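BauA (Acinetobacter baumannii, PDB 6HCP) takes up ferric preacinetobactin across the outer membrane of its bacterium, probably as a TonB-dependent siderophore receptor. Local coordinates at residues A[70-74]-A[75-79]; A[493-496]-A[497-500]; A[519-523]-A[524-528]. All blocks are in the same frame, centred on the assembly; numbering follows the deposited sequence.

Interaction 1 (A[70-74]-A[75-79]). With EDO (1,2-ethanediol), chain K.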
ATOM      1  N   LYS A  70      11.779  16.132  21.467  1.00 27.62           N
ATOM      2  CA  LYS A  70      10.567  15.298  21.449  1.00 31.42           C
ATOM      3  C   LYS A  70      10.001  15.251  20.016  1.00 30.08           C
ATOM      4  O   LYS A  70       9.656  14.184  19.501  1.00 27.85           O
ATOM      5  CB  LYS A  70       9.534  15.811  22.459  1.00 32.01           C
ATOM      6  CG  LYS A  70       8.188  15.064  22.465  1.00 35.26           C
ATOM      7  CD  LYS A  70       8.334  13.553  22.560  1.00 40.31           C
ATOM      8  CE  LYS A  70       7.093  12.824  23.050  1.00 44.70           C
ATOM      9  NZ  LYS A  70       5.908  13.101  22.198  1.00 43.59           N
ATOM     10  N   TYR A  71       9.963  16.407  19.339  1.00 28.82           N
ATOM     11  CA  TYR A  71       9.520  16.459  17.924  1.00 29.45           C
ATOM     12  C   TYR A  71      10.433  15.616  17.033  1.00 24.50           C
ATOM     13  O   TYR A  71       9.972  14.813  16.227  1.00 27.08           O
ATOM     14  CB  TYR A  71       9.450  17.897  17.413  1.00 29.40           C
ATOM     15  CG  TYR A  71       8.912  18.025  16.012  1.00 29.88           C
ATOM     16  CD1 TYR A  71       7.603  17.684  15.716  1.00 29.18           C
ATOM     17  CD2 TYR A  71       9.729  18.428  14.968  1.00 30.21           C
ATOM     18  CE1 TYR A  71       7.086  17.841  14.441  1.00 28.07           C
ATOM     19  CE2 TYR A  71       9.230  18.596  13.690  1.00 28.31           C
ATOM     20  CZ  TYR A  71       7.903  18.300  13.422  1.00 30.02           C
ATOM     21  OH  TYR A  71       7.409  18.444  12.152  1.00 29.93           O
ATOM     22  N   ILE A  72      11.743  15.718  17.259  1.00 27.27           N
ATOM     23  CA  ILE A  72      12.696  14.988  16.487  1.00 26.64           C
ATOM     24  C   ILE A  72      12.414  13.480  16.601  1.00 29.72           C
ATOM     25  O   ILE A  72      12.476  12.745  15.598  1.00 26.42           O
ATOM     26  CB  ILE A  72      14.127  15.362  16.903  1.00 26.28           C
ATOM     27  CG1 ILE A  72      14.421  16.844  16.627  1.00 32.04           C
ATOM     28  CG2 ILE A  72      15.134  14.458  16.237  1.00 29.97           C
ATOM     29  CD1 ILE A  72      15.711  17.312  17.248  1.00 32.15           C
ATOM     30  N   GLU A  73      12.215  12.989  17.831  0.50 27.95           N
ATOM     31  CA  GLU A  73      11.982  11.554  18.013  0.50 26.69           C
ATOM     32  C   GLU A  73      10.599  11.192  17.442  0.50 24.70           C
ATOM     33  O   GLU A  73      10.425  10.105  16.898  0.50 27.20           O
ATOM     34  CB  GLU A  73      12.111  11.139  19.482  0.50 31.18           C
ATOM     35  CG  GLU A  73      13.543  11.137  20.011  0.50 30.94           C
ATOM     36  CD  GLU A  73      14.507  10.063  19.523  0.50 39.30           C
ATOM     37  OE1 GLU A  73      15.741  10.329  19.613  0.50 38.44           O
ATOM     38  OE2 GLU A  73      14.052   8.947  19.097  0.50 27.31           O
ATOM     39  N   ASP A  74       9.628  12.101  17.558  1.00 25.67           N
ATOM     40  CA  ASP A  74       8.275  11.833  17.048  1.00 28.69           C
ATOM     41  C   ASP A  74       8.271  11.657  15.520  1.00 33.65           C
ATOM     42  O   ASP A  74       7.500  10.853  14.987  1.00 29.60           O
ATOM     43  CB  ASP A  74       7.292  12.911  17.480  1.00 28.56           C
ATOM     44  CG  ASP A  74       6.877  12.800  18.944  1.00 34.14           C
ATOM     45  OD1 ASP A  74       7.124  11.733  19.551  1.00 37.65           O
ATOM     46  OD2 ASP A  74       6.336  13.785  19.466  1.00 33.93           O
ATOM     47  N   LYS A  75       9.139  12.386  14.808  1.00 28.34           N
ATOM     48  CA  LYS A  75       9.258  12.239  13.349  1.00 25.11           C
ATOM     49  C   LYS A  75      10.151  11.052  12.970  1.00 27.33           C
ATOM     50  O   LYS A  75      10.240  10.679  11.782  1.00 26.68           O
ATOM     51  CB  LYS A  75       9.822  13.538  12.744  1.00 27.21           C
ATOM     52  CG  LYS A  75       8.990  14.780  12.990  1.00 25.40           C
ATOM     53  CD  LYS A  75       7.567  14.716  12.427  1.00 32.75           C
ATOM     54  CE  LYS A  75       7.572  14.730  10.911  1.00 36.16           C
ATOM     55  NZ  LYS A  75       6.212  14.707  10.321  1.00 35.90           N
ATOM     56  N   GLN A  76      10.896  10.513  13.943  1.00 25.52           N
ATOM     57  CA  GLN A  76      12.003   9.564  13.660  1.00 29.30           C
ATOM     58  C   GLN A  76      12.957  10.189  12.622  1.00 26.21           C
ATOM     59  O   GLN A  76      13.444   9.521  11.697  1.00 26.11           O
ATOM     60  CB  GLN A  76      11.470   8.193  13.200  1.00 29.30           C
ATOM     61  CG  GLN A  76      10.407   7.594  14.125  1.00 28.04           C
ATOM     62  CD  GLN A  76      10.159   6.117  13.867  1.00 27.19           C
ATOM     63  OE1 GLN A  76      11.074   5.309  13.844  1.00 29.75           O
ATOM     64  NE2 GLN A  76       8.932   5.784  13.509  1.00 28.77           N
ATOM     65  N   ALA A  77      13.259  11.474  12.810  1.00 25.59           N
ATOM     66  CA  ALA A  77      14.066  12.242  11.878  1.00 28.12           C
ATOM     67  C   ALA A  77      15.493  11.688  11.835  1.00 27.76           C
ATOM     68  O   ALA A  77      16.154  11.500  12.871  1.00 28.74           O
ATOM     69  CB  ALA A  77      14.048  13.701  12.279  1.00 28.85           C
ATOM     70  N   LYS A  78      15.973  11.461  10.617  1.00 25.78           N
ATOM     71  CA  LYS A  78      17.269  10.867  10.356  1.00 26.77           C
ATOM     72  C   LYS A  78      18.301  11.957  10.003  1.00 27.65           C
ATOM     73  O   LYS A  78      19.490  11.683   9.909  1.00 28.97           O
ATOM     74  CB  LYS A  78      17.128   9.864   9.212  1.00 31.10           C
ATOM     75  CG  LYS A  78      16.140   8.722   9.449  1.00 36.39           C
ATOM     76  CD  LYS A  78      16.719   7.574  10.266  1.00 33.05           C
ATOM     77  CE  LYS A  78      15.750   6.425  10.522  1.00 29.86           C
ATOM     78  NZ  LYS A  78      14.681   6.814  11.474  1.00 31.19           N
ATOM     79  N   ASP A  79      17.822  13.171   9.706  1.00 24.92           N
ATOM     80  CA  ASP A  79      18.696  14.287   9.361  1.00 26.35           C
ATOM     81  C   ASP A  79      17.954  15.592   9.648  1.00 25.94           C
ATOM     82  O   ASP A  79      16.832  15.577  10.138  1.00 25.96           O
ATOM     83  CB  ASP A  79      19.201  14.171   7.918  1.00 27.57           C
ATOM     84  CG  ASP A  79      18.133  14.287   6.840  1.00 30.63           C
ATOM     85  OD1 ASP A  79      17.070  14.850   7.128  1.00 31.17           O
ATOM     86  OD2 ASP A  79      18.360  13.751   5.732  1.00 37.36           O
TER
HETATM   87  C1  EDO K 808       5.222   8.594  15.553  1.00 37.67           C
HETATM   88  O1  EDO K 808       5.699   9.604  16.516  1.00 39.75           O
HETATM   89  C2  EDO K 808       3.881   9.093  14.982  1.00 46.61           C
HETATM   90  O2  EDO K 808       4.075  10.296  14.205  1.00 51.22           O
HETATM   91  O   HOH W   1       5.004  17.058  11.521  1.00 30.25           O

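Interaction 2 (A[493-496]-A[497-500])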
ATOM      1  N   GLN A 493      36.236  36.271  -7.907  1.00 31.98           N
ATOM      2  CA  GLN A 493      37.454  36.833  -8.517  1.00 29.93           C
ATOM      3  C   GLN A 493      37.323  36.809 -10.042  1.00 35.17           C
ATOM      4  O   GLN A 493      36.912  35.808 -10.623  1.00 33.86           O
ATOM      5  CB  GLN A 493      38.697  36.064  -8.077  1.00 31.30           C
ATOM      6  CG  GLN A 493      39.985  36.604  -8.699  1.00 30.92           C
ATOM      7  CD  GLN A 493      41.209  36.071  -8.001  1.00 32.73           C
ATOM      8  OE1 GLN A 493      41.277  34.895  -7.664  1.00 33.94           O
ATOM      9  NE2 GLN A 493      42.176  36.936  -7.731  1.00 30.93           N
ATOM     10  N   ALA A 494      37.601  37.957 -10.668  1.00 30.69           N
ATOM     11  CA  ALA A 494      37.534  38.102 -12.108  1.00 29.42           C
ATOM     12  C   ALA A 494      38.593  37.200 -12.741  1.00 32.02           C
ATOM     13  O   ALA A 494      39.727  37.134 -12.266  1.00 33.66           O
ATOM     14  CB  ALA A 494      37.715  39.545 -12.487  1.00 30.17           C
ATOM     15  N   PRO A 495      38.245  36.440 -13.798  1.00 35.73           N
ATOM     16  CA  PRO A 495      39.230  35.592 -14.480  1.00 43.33           C
ATOM     17  C   PRO A 495      40.289  36.395 -15.263  1.00 34.15           C
ATOM     18  O   PRO A 495      40.088  37.587 -15.544  1.00 34.20           O
ATOM     19  CB  PRO A 495      38.339  34.743 -15.406  1.00 38.89           C
ATOM     20  CG  PRO A 495      37.177  35.657 -15.737  1.00 42.48           C
ATOM     21  CD  PRO A 495      36.928  36.443 -14.459  1.00 38.49           C
ATOM     22  N   ALA A 496      41.330  35.697 -15.736  1.00 40.05           N
ATOM     23  CA  ALA A 496      42.450  36.287 -16.494  1.00 39.40           C
ATOM     24  C   ALA A 496      41.990  36.859 -17.846  1.00 41.94           C
ATOM     25  O   ALA A 496      42.684  37.706 -18.423  1.00 42.71           O
ATOM     26  CB  ALA A 496      43.537  35.253 -16.675  1.00 44.84           C
ATOM     27  N   THR A 497      40.789  36.467 -18.300  1.00 40.27           N
ATOM     28  CA  THR A 497      40.238  36.881 -19.592  1.00 37.55           C
ATOM     29  C   THR A 497      39.491  38.221 -19.506  1.00 43.57           C
ATOM     30  O   THR A 497      39.101  38.779 -20.535  1.00 37.66           O
ATOM     31  CB  THR A 497      39.281  35.815 -20.133  1.00 46.25           C
ATOM     32  OG1 THR A 497      38.328  35.578 -19.102  1.00 44.36           O
ATOM     33  CG2 THR A 497      39.978  34.519 -20.493  1.00 47.39           C
ATOM     34  N   ALA A 498      39.308  38.755 -18.292  1.00 37.73           N
ATOM     35  CA  ALA A 498      38.490  39.966 -18.099  1.00 33.56           C
ATOM     36  C   ALA A 498      39.331  41.231 -18.333  1.00 29.95           C
ATOM     37  O   ALA A 498      40.540  41.168 -18.318  1.00 39.59           O
ATOM     38  CB  ALA A 498      37.904  39.947 -16.707  1.00 39.63           C
ATOM     39  N   SER A 499      38.662  42.374 -18.505  1.00 38.06           N
ATOM     40  CA  SER A 499      39.324  43.685 -18.545  1.00 37.42           C
ATOM     41  C   SER A 499      39.952  44.005 -17.185  1.00 43.22           C
ATOM     42  O   SER A 499      40.840  44.853 -17.088  1.00 34.50           O
ATOM     43  CB  SER A 499      38.358  44.751 -18.948  1.00 38.57           C
ATOM     44  OG  SER A 499      37.365  44.957 -17.951  1.00 34.24           O
ATOM     45  N   ASN A 500      39.388  43.412 -16.123  1.00 37.50           N
ATOM     46  CA  ASN A 500      39.795  43.674 -14.743  1.00 33.75           C
ATOM     47  C   ASN A 500      40.315  42.374 -14.148  1.00 31.96           C
ATOM     48  O   ASN A 500      39.808  41.905 -13.118  1.00 31.27           O
ATOM     49  CB  ASN A 500      38.649  44.248 -13.903  1.00 31.95           C
ATOM     50  CG  ASN A 500      37.372  43.428 -13.956  1.00 38.01           C
ATOM     51  OD1 ASN A 500      37.065  42.787 -14.967  1.00 31.92           O
ATOM     52  ND2 ASN A 500      36.541  43.559 -12.928  1.00 32.97           N
TER
HETATM   53  O   HOH W   2      42.598  40.149 -19.715  1.00 40.11           O

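Interaction 3 (A[519-523]-A[524-528]). With EDO (1,2-ethanediol), chain B.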
ATOM      1  N   VAL A 519       1.047  36.309  16.824  1.00 33.82           N
ATOM      2  CA  VAL A 519      -0.057  36.202  17.780  1.00 32.99           C
ATOM      3  C   VAL A 519       0.102  34.896  18.562  1.00 36.49           C
ATOM      4  O   VAL A 519       0.132  33.800  17.977  1.00 34.71           O
ATOM      5  CB  VAL A 519      -1.411  36.234  17.053  1.00 35.39           C
ATOM      6  CG1 VAL A 519      -2.569  36.165  18.039  1.00 38.98           C
ATOM      7  CG2 VAL A 519      -1.530  37.453  16.156  1.00 39.06           C
ATOM      8  N   ASP A 520       0.227  35.017  19.888  1.00 32.50           N
ATOM      9  CA  ASP A 520       0.234  33.870  20.790  1.00 36.88           C
ATOM     10  C   ASP A 520      -1.120  33.836  21.509  1.00 42.15           C
ATOM     11  O   ASP A 520      -1.398  34.706  22.320  1.00 37.70           O
ATOM     12  CB  ASP A 520       1.384  33.938  21.797  1.00 40.18           C
ATOM     13  CG  ASP A 520       1.389  32.802  22.801  1.00 40.51           C
ATOM     14  OD1 ASP A 520       0.561  31.881  22.650  1.00 40.25           O
ATOM     15  OD2 ASP A 520       2.277  32.795  23.667  1.00 40.89           O
ATOM     16  N   LEU A 521      -2.007  32.940  21.076  1.00 36.01           N
ATOM     17  CA  LEU A 521      -3.361  32.851  21.648  1.00 43.52           C
ATOM     18  C   LEU A 521      -3.326  32.156  23.017  1.00 38.77           C
ATOM     19  O   LEU A 521      -4.318  32.167  23.718  1.00 47.11           O
ATOM     20  CB  LEU A 521      -4.281  32.108  20.674  1.00 40.58           C
ATOM     21  CG  LEU A 521      -4.451  32.773  19.309  1.00 42.46           C
ATOM     22  CD1 LEU A 521      -5.193  31.868  18.342  1.00 47.47           C
ATOM     23  CD2 LEU A 521      -5.143  34.126  19.427  1.00 41.98           C
ATOM     24  N   GLY A 522      -2.196  31.539  23.374  1.00 39.11           N
ATOM     25  CA  GLY A 522      -2.026  30.824  24.636  1.00 36.73           C
ATOM     26  C   GLY A 522      -1.409  29.450  24.431  1.00 40.56           C
ATOM     27  O   GLY A 522      -0.285  29.188  24.903  1.00 40.46           O
ATOM     28  N   THR A 523      -2.140  28.567  23.726  1.00 35.21           N
ATOM     29  CA  THR A 523      -1.667  27.224  23.431  1.00 36.23           C
ATOM     30  C   THR A 523      -1.474  27.040  21.915  1.00 32.86           C
ATOM     31  O   THR A 523      -1.027  25.980  21.472  1.00 35.43           O
ATOM     32  CB  THR A 523      -2.620  26.142  23.969  1.00 32.81           C
ATOM     33  OG1 THR A 523      -3.836  26.276  23.236  1.00 32.35           O
ATOM     34  CG2 THR A 523      -2.861  26.253  25.463  1.00 41.09           C
ATOM     35  N   PHE A 524      -1.810  28.073  21.144  1.00 33.65           N
ATOM     36  CA  PHE A 524      -1.658  28.068  19.698  1.00 36.11           C
ATOM     37  C   PHE A 524      -1.150  29.441  19.259  1.00 35.57           C
ATOM     38  O   PHE A 524      -1.658  30.454  19.714  1.00 33.22           O
ATOM     39  CB  PHE A 524      -2.992  27.741  19.025  1.00 33.29           C
ATOM     40  CG  PHE A 524      -2.894  27.279  17.594  1.00 32.02           C
ATOM     41  CD1 PHE A 524      -2.228  26.112  17.278  1.00 31.01           C
ATOM     42  CD2 PHE A 524      -3.501  27.991  16.569  1.00 34.92           C
ATOM     43  CE1 PHE A 524      -2.164  25.671  15.960  1.00 31.99           C
ATOM     44  CE2 PHE A 524      -3.494  27.514  15.265  1.00 36.34           C
ATOM     45  CZ  PHE A 524      -2.823  26.352  14.964  1.00 29.28           C
ATOM     46  N   ALA A 525      -0.225  29.447  18.293  1.00 31.32           N
ATOM     47  CA  ALA A 525       0.448  30.668  17.859  1.00 30.09           C
ATOM     48  C   ALA A 525       0.493  30.729  16.331  1.00 33.29           C
ATOM     49  O   ALA A 525       0.551  29.682  15.650  1.00 33.14           O
ATOM     50  CB  ALA A 525       1.841  30.691  18.443  1.00 31.70           C
ATOM     51  N   HIS A 526       0.440  31.958  15.819  1.00 31.60           N
ATOM     52  CA  HIS A 526       0.492  32.286  14.394  1.00 32.18           C
ATOM     53  C   HIS A 526       1.624  33.285  14.126  1.00 38.10           C
ATOM     54  O   HIS A 526       1.854  34.198  14.935  1.00 30.84           O
ATOM     55  CB  HIS A 526      -0.814  32.941  13.925  1.00 34.05           C
ATOM     56  CG  HIS A 526      -2.012  32.065  13.997  1.00 33.83           C
ATOM     57  ND1 HIS A 526      -2.547  31.455  12.878  1.00 35.95           N
ATOM     58  CD2 HIS A 526      -2.856  31.798  15.020  1.00 36.28           C
ATOM     59  CE1 HIS A 526      -3.641  30.800  13.225  1.00 42.17           C
ATOM     60  NE2 HIS A 526      -3.816  30.951  14.546  1.00 39.51           N
ATOM     61  N   THR A 527       2.219  33.189  12.927  1.00 32.22           N
ATOM     62  CA  THR A 527       3.117  34.211  12.373  1.00 32.53           C
ATOM     63  C   THR A 527       2.661  34.525  10.948  1.00 35.29           C
ATOM     64  O   THR A 527       2.329  33.602  10.171  1.00 30.61           O
ATOM     65  CB  THR A 527       4.579  33.745  12.377  1.00 33.30           C
ATOM     66  OG1 THR A 527       4.944  33.385  13.709  1.00 36.61           O
ATOM     67  CG2 THR A 527       5.549  34.795  11.876  1.00 41.40           C
ATOM     68  N   LEU A 528       2.592  35.820  10.630  1.00 30.12           N
ATOM     69  CA  LEU A 528       2.340  36.275   9.293  1.00 30.86           C
ATOM     70  C   LEU A 528       3.455  37.245   8.914  1.00 32.93           C
ATOM     71  O   LEU A 528       3.640  38.233   9.606  1.00 33.27           O
ATOM     72  CB  LEU A 528       0.962  36.943   9.212  1.00 34.39           C
ATOM     73  CG  LEU A 528       0.614  37.539   7.848  1.00 38.02           C
ATOM     74  CD1 LEU A 528       0.418  36.439   6.811  1.00 36.65           C
ATOM     75  CD2 LEU A 528      -0.623  38.418   7.914  1.00 46.08           C
TER
HETATM   76  C1  EDO B 824       5.370  31.927  24.351  1.00 71.88           C
HETATM   77  O1  EDO B 824       5.049  32.889  23.335  1.00 59.10           O
HETATM   78  C2  EDO B 824       5.349  32.603  25.720  1.00 72.49           C
HETATM   79  O2  EDO B 824       6.207  31.902  26.630  1.00 75.75           O

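Interaction 1 (A[70-74]-A[75-79])
Lys-75 lies along the ring of Tyr-71, one helical turn earlier in helix 69-75, with both side chains pointing the same way. Its CG sits over one ring face, 3.8 Å from the ring centroid and 16° off the normal, which defines a CH-pi contact. With CG of Tyr-71 anti to its backbone N (chi1 -176°), the ring lies alongside the Lys-75 side chain. Bends at chi2 and chi3 of Lys-75 then carry CD toward the phenol end, 3.7 Å from Tyr-71 CZ. There one water joins the polar ends: it accepts a hydrogen bond from Lys-75 NZ at 2.9 Å and is hydrogen-bonded to Tyr-71 OH at 2.8 Å. In the backbone, Lys-75 N donates to Tyr-71 O at 2.9 Å, the ordinary helical bond. On the helix itself, the carboxylate of Asp-74 pairs with both Lys-70 and Arg-670.

Gln-76 takes a positive phi, and its N reaches Glu-73 O at 3.0 Å from above the carbonyl plane. Its side chain leaves the turn, with NE2 bonded to Asn-672 on barrel strand 665-674. Ala-77 N completes the closure on Ile-72 O, 3.2 Å away and nearly straight (169° at the hydrogen), while its CB meets Ile-72 CG2 at 4.2 Å. Lys-78 folds back so that NZ donates to Gln-76 O, and Asp-79 OD1 caps Glu-82 N at the start of helix 81-84. The two backward bonds, from Gln-76 and Ala-77, and the positive phi of Gln-76 identify a Schellman motif, here ending a short helix of the plug domain against the barrel wall.

Interaction 2 (A[493-496]-A[497-500])
Ala-494 CB presses on Asn-500 O at 3.2 Å, the tight end of this contact, where the chain doubles back on itself. Beside it, the same methyl meets Ala-498 CB at 4.2 Å, and Pro-495 CD adds a looser apolar touch to Ala-498 CB. The fold-back is set by a type I beta turn from Pro-495 to Ala-498: Ala-498 N donates to Pro-495 O over 3.1 Å, and although the N-H points well (162°), it arrives from above the carbonyl plane.

The apex is looser and exposed. Thr-497 crosses Pro-495 at about a right angle, with its OG1 resting 3.6 Å from Pro-495 CG; chi1 of 54° swings that hydroxyl between the backbone N and the carbonyl carbon, toward the ring. A water bridges the outer backbone, donating to Ala-496 O (2.8 Å) and to Ala-498 O (2.7 Å).

The packed side is held by neighbours: Asn-500 bonds through ND2 to Glu-503 and through OD1 to the backbone N of Phe-552. The turn lies in the loop between strands 478-489 and 508-520; Ala-494 and Pro-495 lean on Phe-552 of strand 549-569, Thr-497 and Ala-498 on Leu-540 of strand 524-541.

Interaction 3 (A[519-523]-A[524-528])
The turn end of a beta hairpin, strands 508-520 and 524-541 of the barrel, is formed here. Val-519 and His-526 make an antiparallel hydrogen-bonded pair: Val-519 N reaches His-526 O at 2.9 Å with a nearly straight N-H (170°), and His-526 N returns to Val-519 O at 2.9 Å, in the carbonyl plane. The next pair, Asp-520 with Ala-525, is non-hydrogen-bonded, but Ala-525 CA lies 3.2 Å from Val-519 O in a CA-H...O contact. Leu-521 N then closes the turn on Phe-524 O at 2.9 Å.

Side chains follow the alternation of the strands. On the face of Val-519 and His-526, Leu-521 runs at a slant to the His-526 side chain and puts CD1 at the imidazole edge, near its plane, 4.1 Å from His-526 CD2. Leu-521 CB also packs 3.2 Å from Phe-524 O. The imidazole is fixed from the next strand: ND1 is hydrogen-bonded to Trp-565 NE1, and the two rings meet nearly parallel.

On the face of Asp-520 and Ala-525, the carboxylate of Asp-520 reaches over the loop: with CG anti to the backbone N (chi1 177°), OD1 comes to Gly-522 N, which donates at 2.9 Å from above the carboxylate plane; this is an Asx turn. Tyr-38 OH is a second partner of OD1, while a 1,2-ethanediol molecule, probably from the crystallisation liquor, donates to OD2. Gly-522 has phi 132°, a setting in which a CB would press against Leu-521 O. Thr-523 OG1 is bonded to Ser-570 O, tying the turn to the end of the neighbouring strand 549-569, which Ser-570 follows. Such tight turns between neighbouring strands, with the chain's N-terminal part against one face, are consistent with the short periplasmic connections of a TonB-dependent receptor barrel.

Only interaction 1 is a buried contact and belongs to the plug; interactions 2 and 3 lie in the barrel range, partly buried and on the surface respectively. Interaction 3 is built on strand pairing, interaction 1 on the closing bonds of a helix, and interaction 2 on a single turn bond with small apolar groups. Residues 493-500 lie in the loop that leads into strand 508-520 and residues 519-528 include its far end, yet their centres stand about 52 Å apart, on opposite sides of the chain's centre. Interactions 1 and 3 are nearer, their closest atoms about 12 Å apart, without touching. Charged and aromatic groups mark interactions 1 and 3, whereas alanines and proline dominate interaction 2.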